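Local coordinates for protein neurotoxin (Clostridium botulinum, PDB 2QN0) that is the zinc protease light chain of botulinum neurotoxin serotype C1, which cleaves SNARE proteins with dual substrate specificity and so probably blocks neurotransmitter release, at residues L231-A234 with M235-L238; L350-E353 with L354-F358. All coordinates share one frame; numbering follows the deposited sequence.

Contact 1 of 2, residues L231-A234 with M235-L238; sequences LNHA and MHNL. With ZN (zinc ion), chain B.
His-233 and His-236 meet through a shared water on one flank of the zinc-binding helix 223-238. Water 1 lies in the plane of both rings at their edges, accepting from His-233 ND1 at 2.8 Å and lying 2.9 Å from His-236 ND1. Across the same ring from ND1, His-233 NE2 binds the zinc ion at 2.1 Å; His-229 and Glu-269 complete the protein ligands, consistent with the HExxH motif of this peptidase clan, and water 2 also binds the metal. This hydrated, partly exposed side contrasts with the close packing beneath His-236. There the carbonyl oxygen of Asn-232 sits 3.1 Å above the ring plane, over its centre, while accepting the i to i+4 backbone hydrogen bond from His-236 N at 3.0 Å. The ring reaches this place because CG stands beside its own backbone N (chi1 -56°). Met-235 sets its CG 3.3 Å from Leu-231 O; beyond CG the chain bends and its end leads away from 231-234. The polar ends of Asn-232 are buried and satisfied by Tyr-363 OH and Ala-272 O. Leu-231 and Met-235 pack on helix 101-112, Leu-231 and Ala-234 on Ile-192 of strand 190-193, and the two histidines on helix 267-273.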
ATOM      1  N   LEU A 231      -1.094   2.116   1.537  1.00 11.47           N
ATOM      2  CA  LEU A 231      -1.582   2.814   0.348  1.00 11.32           C
ATOM      3  C   LEU A 231      -0.816   4.133   0.185  1.00 12.57           C
ATOM      4  O   LEU A 231      -0.687   4.653  -0.923  1.00 12.58           O
ATOM      5  CB  LEU A 231      -3.091   3.080   0.444  1.00 12.49           C
ATOM      6  CG  LEU A 231      -3.988   1.828   0.403  1.00 11.17           C
ATOM      7  CD1 LEU A 231      -5.456   2.249   0.490  1.00 13.56           C
ATOM      8  CD2 LEU A 231      -3.740   1.046  -0.890  1.00 12.65           C
ATOM      9  N   ASN A 232      -0.309   4.674   1.291  1.00 12.73           N
ATOM     10  CA  ASN A 232       0.469   5.911   1.208  1.00 12.27           C
ATOM     11  C   ASN A 232       1.792   5.623   0.509  1.00 11.35           C
ATOM     12  O   ASN A 232       2.270   6.436  -0.283  1.00 13.12           O
ATOM     13  CB  ASN A 232       0.715   6.499   2.599  1.00 11.49           C
ATOM     14  CG  ASN A 232      -0.555   7.042   3.223  1.00 14.05           C
ATOM     15  OD1 ASN A 232      -1.524   7.329   2.519  1.00 14.25           O
ATOM     16  ND2 ASN A 232      -0.553   7.199   4.541  1.00 13.12           N
ATOM     17  N   HIS A 233       2.403   4.480   0.813  1.00 11.05           N
ATOM     18  CA  HIS A 233       3.646   4.119   0.137  1.00 12.14           C
ATOM     19  C   HIS A 233       3.332   3.980  -1.352  1.00 13.98           C
ATOM     20  O   HIS A 233       4.113   4.405  -2.204  1.00 12.85           O
ATOM     21  CB  HIS A 233       4.202   2.794   0.662  1.00 12.09           C
ATOM     22  CG  HIS A 233       4.811   2.894   2.025  1.00 13.78           C
ATOM     23  ND1 HIS A 233       5.801   3.806   2.332  1.00 14.14           N
ATOM     24  CD2 HIS A 233       4.592   2.181   3.155  1.00 13.69           C
ATOM     25  CE1 HIS A 233       6.167   3.647   3.591  1.00 15.18           C
ATOM     26  NE2 HIS A 233       5.448   2.667   4.112  1.00 15.11           N
ATOM     27  N   ALA A 234       2.179   3.387  -1.660  1.00 13.54           N
ATOM     28  CA  ALA A 234       1.769   3.201  -3.054  1.00 12.24           C
ATOM     29  C   ALA A 234       1.572   4.542  -3.747  1.00 12.67           C
ATOM     30  O   ALA A 234       1.861   4.681  -4.938  1.00 12.73           O
ATOM     31  CB  ALA A 234       0.477   2.372  -3.127  1.00 12.62           C
ATOM     32  N   MET A 235       1.067   5.529  -3.009  1.00 12.56           N
ATOM     33  CA  MET A 235       0.876   6.862  -3.575  1.00 14.49           C
ATOM     34  C   MET A 235       2.234   7.454  -3.944  1.00 14.60           C
ATOM     35  O   MET A 235       2.414   8.001  -5.036  1.00 13.79           O
ATOM     36  CB  MET A 235       0.172   7.776  -2.567  1.00 15.34           C
ATOM     37  CG  MET A 235      -1.323   7.536  -2.448  1.00 17.30           C
ATOM     38  SD  MET A 235      -2.242   8.227  -3.849  1.00 20.34           S
ATOM     39  CE  MET A 235      -2.621   9.858  -3.229  1.00 19.60           C
ATOM     40  N   HIS A 236       3.196   7.344  -3.033  1.00 15.07           N
ATOM     41  CA  HIS A 236       4.531   7.871  -3.293  1.00 14.14           C
ATOM     42  C   HIS A 236       5.133   7.173  -4.510  1.00 16.09           C
ATOM     43  O   HIS A 236       5.762   7.816  -5.355  1.00 14.77           O
ATOM     44  CB  HIS A 236       5.431   7.652  -2.076  1.00 14.78           C
ATOM     45  CG  HIS A 236       4.885   8.230  -0.808  1.00 16.23           C
ATOM     46  ND1 HIS A 236       5.294   7.804   0.437  1.00 17.57           N
ATOM     47  CD2 HIS A 236       3.968   9.202  -0.592  1.00 16.16           C
ATOM     48  CE1 HIS A 236       4.648   8.487   1.366  1.00 16.06           C
ATOM     49  NE2 HIS A 236       3.839   9.342   0.769  1.00 16.46           N
ATOM     50  N   ASN A 237       4.925   5.860  -4.601  1.00 13.27           N
ATOM     51  CA  ASN A 237       5.452   5.066  -5.713  1.00 13.68           C
ATOM     52  C   ASN A 237       4.794   5.404  -7.048  1.00 14.33           C
ATOM     53  O   ASN A 237       5.456   5.446  -8.081  1.00 15.55           O
ATOM     54  CB  ASN A 237       5.263   3.565  -5.457  1.00 14.63           C
ATOM     55  CG  ASN A 237       6.099   3.051  -4.303  1.00 17.40           C
ATOM     56  OD1 ASN A 237       7.144   3.609  -3.982  1.00 14.89           O
ATOM     57  ND2 ASN A 237       5.647   1.962  -3.685  1.00 15.29           N
ATOM     58  N   LEU A 238       3.486   5.617  -7.022  1.00 14.10           N
ATOM     59  CA  LEU A 238       2.746   5.940  -8.234  1.00 14.19           C
ATOM     60  C   LEU A 238       3.150   7.297  -8.802  1.00 14.34           C
ATOM     61  O   LEU A 238       3.288   7.454 -10.014  1.00 13.78           O
ATOM     62  CB  LEU A 238       1.244   5.939  -7.943  1.00 13.73           C
ATOM     63  CG  LEU A 238       0.329   6.364  -9.097  1.00 15.17           C
ATOM     64  CD1 LEU A 238       0.600   5.490 -10.326  1.00 14.88           C
ATOM     65  CD2 LEU A 238      -1.129   6.252  -8.655  1.00 15.63           C
TER
HETATM   66 ZN    ZN B 431       5.355   1.923   6.049  1.00 16.27          ZN
HETATM   67  O   HOH W   1       7.136   5.626   0.616  1.00 17.25           O
HETATM   68  O   HOH W   2       5.145  -0.147   5.992  1.00 15.79           O

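Contact 2 of 2, residues L350-E353 with L354-F358; sequences LYNE and LTQIF
Residues 350-353 and 354-358 form a local contact, backbone and side chain, about one turn apart near the C-terminal end of helix 344-357, where the coil widens into a pi-type turn. The regular part is seen at Leu-354, whose N points almost straight at Leu-350 O, 3.0 Å away, while the two leucine side chains cross with Leu-350 CG 3.9 Å from Leu-354 CD1. At Thr-355 the hydroxyl lies between its own backbone N and carbonyl carbon (chi1 58°), and OG1 donates to Tyr-351 O at 2.8 Å. Thr-355 N reaches the same oxygen from the opposite face of the carbonyl plane. The same rotamer lays CG2 over one face of the Tyr-351 ring, 4.2 Å from its centroid, a CH-pi contact displaced toward the rim. On the outer side Asn-352 ND2 and Gln-356 OE1 share water 3, their amide planes 60° apart. Glu-353 O has two donors: Phe-358 N, nearly in line at 3.0 Å, an i+5 bond that marks the widened turn, and Ile-357 N, well above the carbonyl plane. The Glu-353 carboxylate forms salt bridges with Arg-109 of helix 101-112 through OE1 and with Arg-331, just after helix 319-330, through OE2; two positive partners would be expected to favour its ionised form.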
ATOM      1  N   LEU A 350       0.811  19.694  -4.884  1.00 21.20           N
ATOM      2  CA  LEU A 350       0.697  18.250  -5.065  1.00 19.68           C
ATOM      3  C   LEU A 350       1.651  17.510  -4.134  1.00 20.22           C
ATOM      4  O   LEU A 350       1.258  16.565  -3.440  1.00 17.84           O
ATOM      5  CB  LEU A 350       1.008  17.875  -6.517  1.00 19.53           C
ATOM      6  CG  LEU A 350       1.059  16.376  -6.836  1.00 18.64           C
ATOM      7  CD1 LEU A 350      -0.294  15.741  -6.519  1.00 20.08           C
ATOM      8  CD2 LEU A 350       1.411  16.177  -8.307  1.00 19.22           C
ATOM      9  N   TYR A 351       2.910  17.941  -4.115  1.00 17.44           N
ATOM     10  CA  TYR A 351       3.899  17.294  -3.267  1.00 19.27           C
ATOM     11  C   TYR A 351       3.466  17.330  -1.807  1.00 17.86           C
ATOM     12  O   TYR A 351       3.634  16.349  -1.084  1.00 17.87           O
ATOM     13  CB  TYR A 351       5.265  17.971  -3.413  1.00 17.63           C
ATOM     14  CG  TYR A 351       6.402  17.164  -2.829  1.00 17.13           C
ATOM     15  CD1 TYR A 351       7.023  16.160  -3.571  1.00 15.53           C
ATOM     16  CD2 TYR A 351       6.847  17.390  -1.526  1.00 16.18           C
ATOM     17  CE1 TYR A 351       8.063  15.401  -3.033  1.00 16.97           C
ATOM     18  CE2 TYR A 351       7.883  16.637  -0.978  1.00 16.34           C
ATOM     19  CZ  TYR A 351       8.485  15.647  -1.732  1.00 16.91           C
ATOM     20  OH  TYR A 351       9.508  14.899  -1.193  1.00 19.34           O
ATOM     21  N   ASN A 352       2.911  18.458  -1.371  1.00 18.87           N
ATOM     22  CA  ASN A 352       2.466  18.589   0.012  1.00 20.46           C
ATOM     23  C   ASN A 352       1.324  17.622   0.302  1.00 21.33           C
ATOM     24  O   ASN A 352       1.286  16.997   1.360  1.00 20.71           O
ATOM     25  CB  ASN A 352       2.015  20.018   0.306  1.00 22.25           C
ATOM     26  CG  ASN A 352       1.598  20.201   1.750  1.00 24.50           C
ATOM     27  OD1 ASN A 352       0.415  20.335   2.056  1.00 26.19           O
ATOM     28  ND2 ASN A 352       2.574  20.188   2.650  1.00 24.25           N
ATOM     29  N   GLU A 353       0.392  17.504  -0.637  1.00 19.84           N
ATOM     30  CA  GLU A 353      -0.731  16.585  -0.472  1.00 20.54           C
ATOM     31  C   GLU A 353      -0.233  15.158  -0.279  1.00 18.60           C
ATOM     32  O   GLU A 353      -0.623  14.467   0.662  1.00 18.45           O
ATOM     33  CB  GLU A 353      -1.629  16.609  -1.708  1.00 22.63           C
ATOM     34  CG  GLU A 353      -2.624  17.747  -1.765  1.00 28.17           C
ATOM     35  CD  GLU A 353      -3.374  17.773  -3.080  1.00 30.97           C
ATOM     36  OE1 GLU A 353      -3.670  16.681  -3.614  1.00 30.40           O
ATOM     37  OE2 GLU A 353      -3.672  18.881  -3.575  1.00 33.07           O
ATOM     38  N   LEU A 354       0.632  14.725  -1.189  1.00 16.85           N
ATOM     39  CA  LEU A 354       1.173  13.369  -1.174  1.00 17.19           C
ATOM     40  C   LEU A 354       2.023  12.993   0.031  1.00 18.59           C
ATOM     41  O   LEU A 354       2.080  11.820   0.401  1.00 17.74           O
ATOM     42  CB  LEU A 354       1.996  13.133  -2.444  1.00 16.21           C
ATOM     43  CG  LEU A 354       1.241  13.290  -3.765  1.00 17.61           C
ATOM     44  CD1 LEU A 354       2.209  13.139  -4.924  1.00 16.78           C
ATOM     45  CD2 LEU A 354       0.131  12.238  -3.846  1.00 19.02           C
ATOM     46  N   THR A 355       2.673  13.976   0.648  1.00 17.66           N
ATOM     47  CA  THR A 355       3.553  13.703   1.780  1.00 18.29           C
ATOM     48  C   THR A 355       3.083  14.170   3.150  1.00 18.55           C
ATOM     49  O   THR A 355       3.582  13.684   4.168  1.00 19.56           O
ATOM     50  CB  THR A 355       4.950  14.317   1.544  1.00 18.78           C
ATOM     51  OG1 THR A 355       4.818  15.731   1.342  1.00 17.13           O
ATOM     52  CG2 THR A 355       5.610  13.691   0.326  1.00 18.61           C
ATOM     53  N   GLN A 356       2.139  15.103   3.192  1.00 19.85           N
ATOM     54  CA  GLN A 356       1.673  15.610   4.473  1.00 21.03           C
ATOM     55  C   GLN A 356       0.174  15.564   4.740  1.00 20.55           C
ATOM     56  O   GLN A 356      -0.247  15.707   5.886  1.00 21.08           O
ATOM     57  CB  GLN A 356       2.212  17.031   4.680  1.00 23.70           C
ATOM     58  CG  GLN A 356       3.732  17.056   4.757  1.00 27.21           C
ATOM     59  CD  GLN A 356       4.290  18.375   5.247  1.00 29.78           C
ATOM     60  OE1 GLN A 356       3.700  19.030   6.104  1.00 32.80           O
ATOM     61  NE2 GLN A 356       5.445  18.762   4.719  1.00 29.63           N
ATOM     62  N   ILE A 357      -0.634  15.360   3.701  1.00 18.62           N
ATOM     63  CA  ILE A 357      -2.082  15.282   3.884  1.00 18.23           C
ATOM     64  C   ILE A 357      -2.547  13.822   3.845  1.00 18.36           C
ATOM     65  O   ILE A 357      -3.333  13.385   4.686  1.00 18.63           O
ATOM     66  CB  ILE A 357      -2.820  16.094   2.809  1.00 19.73           C
ATOM     67  CG1 ILE A 357      -2.445  17.574   2.946  1.00 21.48           C
ATOM     68  CG2 ILE A 357      -4.327  15.911   2.957  1.00 22.12           C
ATOM     69  CD1 ILE A 357      -3.144  18.486   1.958  1.00 23.46           C
ATOM     70  N   PHE A 358      -2.065  13.074   2.860  1.00 15.67           N
ATOM     71  CA  PHE A 358      -2.399  11.658   2.749  1.00 16.24           C
ATOM     72  C   PHE A 358      -1.419  10.911   3.650  1.00 14.43           C
ATOM     73  O   PHE A 358      -0.444  10.325   3.172  1.00 15.41           O
ATOM     74  CB  PHE A 358      -2.252  11.193   1.299  1.00 15.34           C
ATOM     75  CG  PHE A 358      -3.378  11.640   0.406  1.00 17.31           C
ATOM     76  CD1 PHE A 358      -4.627  11.032   0.485  1.00 16.00           C
ATOM     77  CD2 PHE A 358      -3.197  12.681  -0.498  1.00 19.80           C
ATOM     78  CE1 PHE A 358      -5.681  11.454  -0.325  1.00 18.42           C
ATOM     79  CE2 PHE A 358      -4.246  13.113  -1.313  1.00 21.63           C
ATOM     80  CZ  PHE A 358      -5.491  12.496  -1.225  1.00 20.44           C
TER
HETATM   81  O   HOH W   3       2.420  21.624   4.886  1.00 47.09           O

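From the N terminus, contact 1 (231-238) comes first, within the zinc-binding helix 223-238, and is complete before contact 2 (350-358) begins near the end of helix 344-357. Each joins two adjoining segments of one helix, contact 2 running into the loop at its end, so neither closes a long loop; they follow in series and neither nest nor cross. Between them the chain runs through helix 267-273, with the third protein ligand of zinc, and helices 283-304 and 319-330. The centres of contact 1 and contact 2 are about 11 Å apart. His-236 NE2 makes a probable, weak hydrogen bond to Leu-354 O, and Met-235 CE packs against Leu-354 CD2 and Phe-358 CD2. Helix 223-238 is thereby joined to helix 344-357, with Met-235 and Phe-358 both packing on helix 101-112.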